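Local coordinates for protein ornithine carbamoyltransferase (Giardia intestinalis, PDB 3GRF) that probably transfers the carbamoyl group of carbamoyl phosphate to ornithine, giving citrulline, at residues V191-F199 against R256-Q264. Residues are numbered along the deposited sequence; the frame is centred on the assembly and turned at random.
Sequences VCCPDHKDF and RLKVLTPFQ
Pro194 wedges between Val259 and Phe263, and this apolar knot is the tight part of the contact. Pro194 CB lies 3.6 Å from Val259 CG2, while Pro194 CD sits over the Phe263 ring in a CH-pi contact, 4.2 Å from the ring centroid. With CG beside its backbone N (chi1 -69°), Phe263 lays that ring flat against the chain, Cys193 C and Pro194 N lying over one face, toward its rim. Val259 CG2 does double duty: besides meeting the proline it presses on the middle of one face of Phe199, 3.7 Å from the centroid and 11° off the ring normal. Leu260 CD1 reaches both Phe199, 3.8 Å from CD2, and Pro194, 3.9 Å from CG.

Toward Arg256 the packing gives way to a polar, water-bearing side. The guanidinium lays a face over Phe199 CE2, its plane tilted 30° from the ring, and a water at its edge accepts a weak bond from Arg256 NH2 and donates to Asp198 O. NH1 is held by a salt bridge to Asp169 and a hydrogen bond to Trp243 O.

The contact thus joins the loop leaving strand 188-192, between strands 164-167 and 221-225 of the parallel sheet in the Asp/Orn-binding domain, to helix 256-260 and the turn after it; helix 228-232 adds Cys228 against both Cys192 and Phe263.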
ATOM      1  N   VAL A 191     -22.695  16.911 -28.417  1.00 37.33           N
ATOM      2  CA  VAL A 191     -21.703  15.876 -28.641  1.00 37.33           C
ATOM      3  C   VAL A 191     -21.193  15.961 -30.058  1.00 39.58           C
ATOM      4  O   VAL A 191     -21.965  15.799 -31.016  1.00 40.19           O
ATOM      5  CB  VAL A 191     -22.240  14.481 -28.341  1.00 36.43           C
ATOM      6  CG1 VAL A 191     -21.150  13.459 -28.594  1.00 32.92           C
ATOM      7  CG2 VAL A 191     -22.776  14.404 -26.878  1.00 37.74           C
ATOM      8  N   CYS A 192     -19.914  16.336 -30.172  1.00 33.62           N
ATOM      9  CA  CYS A 192     -19.332  16.611 -31.506  1.00 33.78           C
ATOM     10  C   CYS A 192     -18.506  15.442 -31.982  1.00 37.82           C
ATOM     11  O   CYS A 192     -17.372  15.251 -31.582  1.00 40.26           O
ATOM     12  CB  CYS A 192     -18.554  17.933 -31.448  1.00 39.88           C
ATOM     13  SG  CYS A 192     -19.543  19.362 -30.892  1.00 36.15           S
ATOM     14  N   CYS A 193     -19.084  14.654 -32.849  1.00 36.11           N
ATOM     15  CA  CYS A 193     -18.404  13.419 -33.206  1.00 31.35           C
ATOM     16  C   CYS A 193     -18.478  13.183 -34.707  1.00 31.26           C
ATOM     17  O   CYS A 193     -19.276  13.809 -35.388  1.00 26.39           O
ATOM     18  CB  CYS A 193     -19.007  12.237 -32.463  1.00 19.27           C
ATOM     19  SG  CYS A 193     -20.788  12.036 -32.726  1.00 35.83           S
ATOM     20  N   PRO A 194     -17.632  12.266 -35.212  1.00 35.14           N
ATOM     21  CA  PRO A 194     -17.718  11.864 -36.606  1.00 36.07           C
ATOM     22  C   PRO A 194     -19.034  11.161 -36.908  1.00 37.96           C
ATOM     23  O   PRO A 194     -19.448  10.229 -36.206  1.00 38.43           O
ATOM     24  CB  PRO A 194     -16.545  10.897 -36.763  1.00 30.09           C
ATOM     25  CG  PRO A 194     -15.600  11.195 -35.616  1.00 34.25           C
ATOM     26  CD  PRO A 194     -16.510  11.595 -34.506  1.00 39.76           C
ATOM     27  N   ASP A 195     -19.664  11.581 -37.991  1.00 40.33           N
ATOM     28  CA  ASP A 195     -20.824  10.886 -38.475  1.00 39.62           C
ATOM     29  C   ASP A 195     -20.492   9.480 -38.930  1.00 39.33           C
ATOM     30  O   ASP A 195     -20.426   9.213 -40.124  1.00 48.80           O
ATOM     31  CB  ASP A 195     -21.489  11.655 -39.597  1.00 44.55           C
ATOM     32  CG  ASP A 195     -22.892  11.136 -39.893  1.00 45.92           C
ATOM     33  OD1 ASP A 195     -23.708  11.901 -40.479  1.00 55.68           O
ATOM     34  OD2 ASP A 195     -23.175   9.969 -39.517  1.00 34.06           O
ATOM     35  N   HIS A 196     -20.305   8.595 -37.957  1.00 40.94           N
ATOM     36  CA  HIS A 196     -19.820   7.238 -38.153  1.00 47.00           C
ATOM     37  C   HIS A 196     -20.259   6.364 -36.973  1.00 49.04           C
ATOM     38  O   HIS A 196     -19.928   6.627 -35.813  1.00 44.67           O
ATOM     39  CB  HIS A 196     -18.304   7.216 -38.267  1.00 45.69           C
ATOM     40  CG  HIS A 196     -17.744   5.882 -38.656  1.00 45.05           C
ATOM     41  ND1 HIS A 196     -18.034   4.721 -37.970  1.00 50.96           N
ATOM     42  CD2 HIS A 196     -16.889   5.529 -39.644  1.00 47.16           C
ATOM     43  CE1 HIS A 196     -17.404   3.708 -38.534  1.00 47.55           C
ATOM     44  NE2 HIS A 196     -16.695   4.173 -39.546  1.00 50.77           N
ATOM     45  N   LYS A 197     -21.009   5.316 -37.282  1.00 53.65           N
ATOM     46  CA  LYS A 197     -21.644   4.478 -36.269  1.00 59.14           C
ATOM     47  C   LYS A 197     -20.711   4.157 -35.104  1.00 53.73           C
ATOM     48  O   LYS A 197     -21.153   4.130 -33.960  1.00 57.09           O
ATOM     49  CB  LYS A 197     -22.215   3.196 -36.919  1.00 62.82           C
ATOM     50  CG  LYS A 197     -23.009   3.469 -38.205  1.00 73.38           C
ATOM     51  CD  LYS A 197     -24.515   3.141 -38.083  1.00 81.62           C
ATOM     52  CE  LYS A 197     -25.415   4.390 -38.317  1.00 85.09           C
ATOM     53  NZ  LYS A 197     -26.676   4.164 -39.152  1.00 78.61           N
ATOM     54  N   ASP A 198     -19.426   3.940 -35.391  1.00 50.47           N
ATOM     55  CA  ASP A 198     -18.426   3.525 -34.364  1.00 50.13           C
ATOM     56  C   ASP A 198     -17.892   4.658 -33.466  1.00 40.31           C
ATOM     57  O   ASP A 198     -17.092   4.423 -32.590  1.00 34.86           O
ATOM     58  CB  ASP A 198     -17.213   2.840 -35.010  1.00 53.15           C
ATOM     59  CG  ASP A 198     -17.590   1.632 -35.832  1.00 62.44           C
ATOM     60  OD1 ASP A 198     -18.637   1.021 -35.554  1.00 51.87           O
ATOM     61  OD2 ASP A 198     -16.828   1.303 -36.762  1.00 67.36           O
ATOM     62  N   PHE A 199     -18.321   5.883 -33.718  1.00 40.83           N
ATOM     63  CA  PHE A 199     -17.759   7.037 -33.033  1.00 37.72           C
ATOM     64  C   PHE A 199     -18.861   7.919 -32.456  1.00 37.35           C
ATOM     65  O   PHE A 199     -18.570   9.000 -31.976  1.00 31.56           O
ATOM     66  CB  PHE A 199     -16.825   7.840 -33.972  1.00 35.70           C
ATOM     67  CG  PHE A 199     -15.623   7.026 -34.489  1.00 42.19           C
ATOM     68  CD1 PHE A 199     -15.757   6.170 -35.571  1.00 43.06           C
ATOM     69  CD2 PHE A 199     -14.380   7.103 -33.855  1.00 42.15           C
ATOM     70  CE1 PHE A 199     -14.671   5.389 -36.025  1.00 36.54           C
ATOM     71  CE2 PHE A 199     -13.302   6.342 -34.300  1.00 42.31           C
ATOM     72  CZ  PHE A 199     -13.453   5.496 -35.408  1.00 36.61           C
ATOM     73  N   ARG A 256      -8.045   5.242 -37.136  1.00 46.77           N
ATOM     74  CA  ARG A 256      -9.048   6.088 -36.516  1.00 52.53           C
ATOM     75  C   ARG A 256      -8.743   7.590 -36.694  1.00 51.10           C
ATOM     76  O   ARG A 256      -9.635   8.441 -36.591  1.00 47.46           O
ATOM     77  CB  ARG A 256      -9.343   5.711 -35.050  1.00 51.49           C
ATOM     78  CG  ARG A 256      -8.212   5.188 -34.195  1.00 56.90           C
ATOM     79  CD  ARG A 256      -8.667   5.140 -32.712  1.00 50.80           C
ATOM     80  NE  ARG A 256     -10.051   4.675 -32.627  1.00 65.06           N
ATOM     81  CZ  ARG A 256     -11.014   5.188 -31.853  1.00 63.01           C
ATOM     82  NH1 ARG A 256     -10.778   6.208 -31.017  1.00 56.51           N
ATOM     83  NH2 ARG A 256     -12.230   4.655 -31.919  1.00 54.60           N
ATOM     84  N   LEU A 257      -7.482   7.893 -36.990  1.00 45.92           N
ATOM     85  CA  LEU A 257      -6.997   9.258 -37.185  1.00 49.22           C
ATOM     86  C   LEU A 257      -7.628   9.969 -38.380  1.00 42.73           C
ATOM     87  O   LEU A 257      -7.758  11.185 -38.384  1.00 42.01           O
ATOM     88  CB  LEU A 257      -5.464   9.264 -37.308  1.00 49.81           C
ATOM     89  CG  LEU A 257      -4.664   9.721 -36.081  1.00 58.22           C
ATOM     90  CD1 LEU A 257      -4.643   8.655 -34.983  1.00 62.00           C
ATOM     91  CD2 LEU A 257      -3.240  10.085 -36.470  1.00 54.92           C
ATOM     92  N   LYS A 258      -8.015   9.226 -39.404  1.00 49.15           N
ATOM     93  CA  LYS A 258      -8.602   9.879 -40.567  1.00 48.55           C
ATOM     94  C   LYS A 258     -10.042  10.300 -40.249  1.00 48.79           C
ATOM     95  O   LYS A 258     -10.492  11.383 -40.652  1.00 44.94           O
ATOM     96  CB  LYS A 258      -8.513   9.005 -41.827  1.00 55.65           C
ATOM     97  CG  LYS A 258      -8.861   7.553 -41.605  1.00 59.16           C
ATOM     98  CD  LYS A 258      -9.480   6.946 -42.847  1.00 62.08           C
ATOM     99  CE  LYS A 258     -10.492   5.868 -42.450  1.00 66.91           C
ATOM    100  NZ  LYS A 258     -10.278   4.633 -43.272  1.00 78.14           N
ATOM    101  N   VAL A 259     -10.741   9.473 -39.474  1.00 45.41           N
ATOM    102  CA  VAL A 259     -12.115   9.818 -39.072  1.00 46.01           C
ATOM    103  C   VAL A 259     -12.131  10.895 -37.947  1.00 37.75           C
ATOM    104  O   VAL A 259     -12.950  11.793 -37.967  1.00 34.29           O
ATOM    105  CB  VAL A 259     -13.005   8.518 -38.845  1.00 45.00           C
ATOM    106  CG1 VAL A 259     -12.145   7.278 -38.730  1.00 51.75           C
ATOM    107  CG2 VAL A 259     -13.909   8.623 -37.669  1.00 44.72           C
ATOM    108  N   LEU A 260     -11.160  10.833 -37.032  1.00 44.80           N
ATOM    109  CA  LEU A 260     -11.111  11.683 -35.836  1.00 41.34           C
ATOM    110  C   LEU A 260     -10.497  13.068 -36.064  1.00 43.35           C
ATOM    111  O   LEU A 260     -10.805  14.011 -35.346  1.00 42.71           O
ATOM    112  CB  LEU A 260     -10.327  10.962 -34.738  1.00 41.98           C
ATOM    113  CG  LEU A 260     -10.975  10.291 -33.500  1.00 45.07           C
ATOM    114  CD1 LEU A 260     -12.523  10.391 -33.389  1.00 33.89           C
ATOM    115  CD2 LEU A 260     -10.445   8.862 -33.312  1.00 40.34           C
ATOM    116  N   THR A 261      -9.631  13.202 -37.067  1.00 38.62           N
ATOM    117  CA  THR A 261      -8.863  14.448 -37.239  1.00 39.14           C
ATOM    118  C   THR A 261      -9.678  15.741 -37.363  1.00 36.97           C
ATOM    119  O   THR A 261      -9.237  16.770 -36.833  1.00 35.50           O
ATOM    120  CB  THR A 261      -7.874  14.355 -38.425  1.00 47.04           C
ATOM    121  OG1 THR A 261      -6.896  13.361 -38.125  1.00 29.54           O
ATOM    122  CG2 THR A 261      -7.159  15.689 -38.647  1.00 47.58           C
ATOM    123  N   PRO A 262     -10.825  15.718 -38.097  1.00 35.26           N
ATOM    124  CA  PRO A 262     -11.706  16.891 -38.091  1.00 40.86           C
ATOM    125  C   PRO A 262     -12.298  17.259 -36.704  1.00 40.41           C
ATOM    126  O   PRO A 262     -12.976  18.300 -36.585  1.00 46.84           O
ATOM    127  CB  PRO A 262     -12.827  16.509 -39.086  1.00 45.42           C
ATOM    128  CG  PRO A 262     -12.306  15.400 -39.861  1.00 44.68           C
ATOM    129  CD  PRO A 262     -11.320  14.671 -39.022  1.00 37.55           C
ATOM    130  N   PHE A 263     -12.035  16.438 -35.682  1.00 36.57           N
ATOM    131  CA  PHE A 263     -12.560  16.690 -34.344  1.00 36.92           C
ATOM    132  C   PHE A 263     -11.529  16.993 -33.328  1.00 35.19           C
ATOM    133  O   PHE A 263     -11.811  16.971 -32.126  1.00 35.48           O
ATOM    134  CB  PHE A 263     -13.496  15.575 -33.889  1.00 33.12           C
ATOM    135  CG  PHE A 263     -14.760  15.582 -34.662  1.00 39.41           C
ATOM    136  CD1 PHE A 263     -15.845  16.337 -34.234  1.00 25.80           C
ATOM    137  CD2 PHE A 263     -14.830  14.946 -35.886  1.00 25.50           C
ATOM    138  CE1 PHE A 263     -17.010  16.382 -34.979  1.00 34.24           C
ATOM    139  CE2 PHE A 263     -15.997  14.993 -36.653  1.00 31.64           C
ATOM    140  CZ  PHE A 263     -17.076  15.724 -36.215  1.00 31.73           C
ATOM    141  N   GLN A 264     -10.345  17.323 -33.817  1.00 28.00           N
ATOM    142  CA  GLN A 264      -9.250  17.788 -32.966  1.00 33.74           C
ATOM    143  C   GLN A 264      -9.629  19.137 -32.411  1.00 26.81           C
ATOM    144  O   GLN A 264     -10.048  20.013 -33.174  1.00 27.48           O
ATOM    145  CB  GLN A 264      -8.002  17.959 -33.819  1.00 31.22           C
ATOM    146  CG  GLN A 264      -6.821  18.551 -33.060  1.00 27.60           C
ATOM    147  CD  GLN A 264      -5.567  18.403 -33.831  1.00 36.33           C
ATOM    148  OE1 GLN A 264      -5.332  19.135 -34.769  1.00 34.37           O
ATOM    149  NE2 GLN A 264      -4.775  17.413 -33.483  1.00 33.88           N
TER
HETATM  150  O   HOH W   1     -14.680   4.093 -31.181  1.00 47.75           O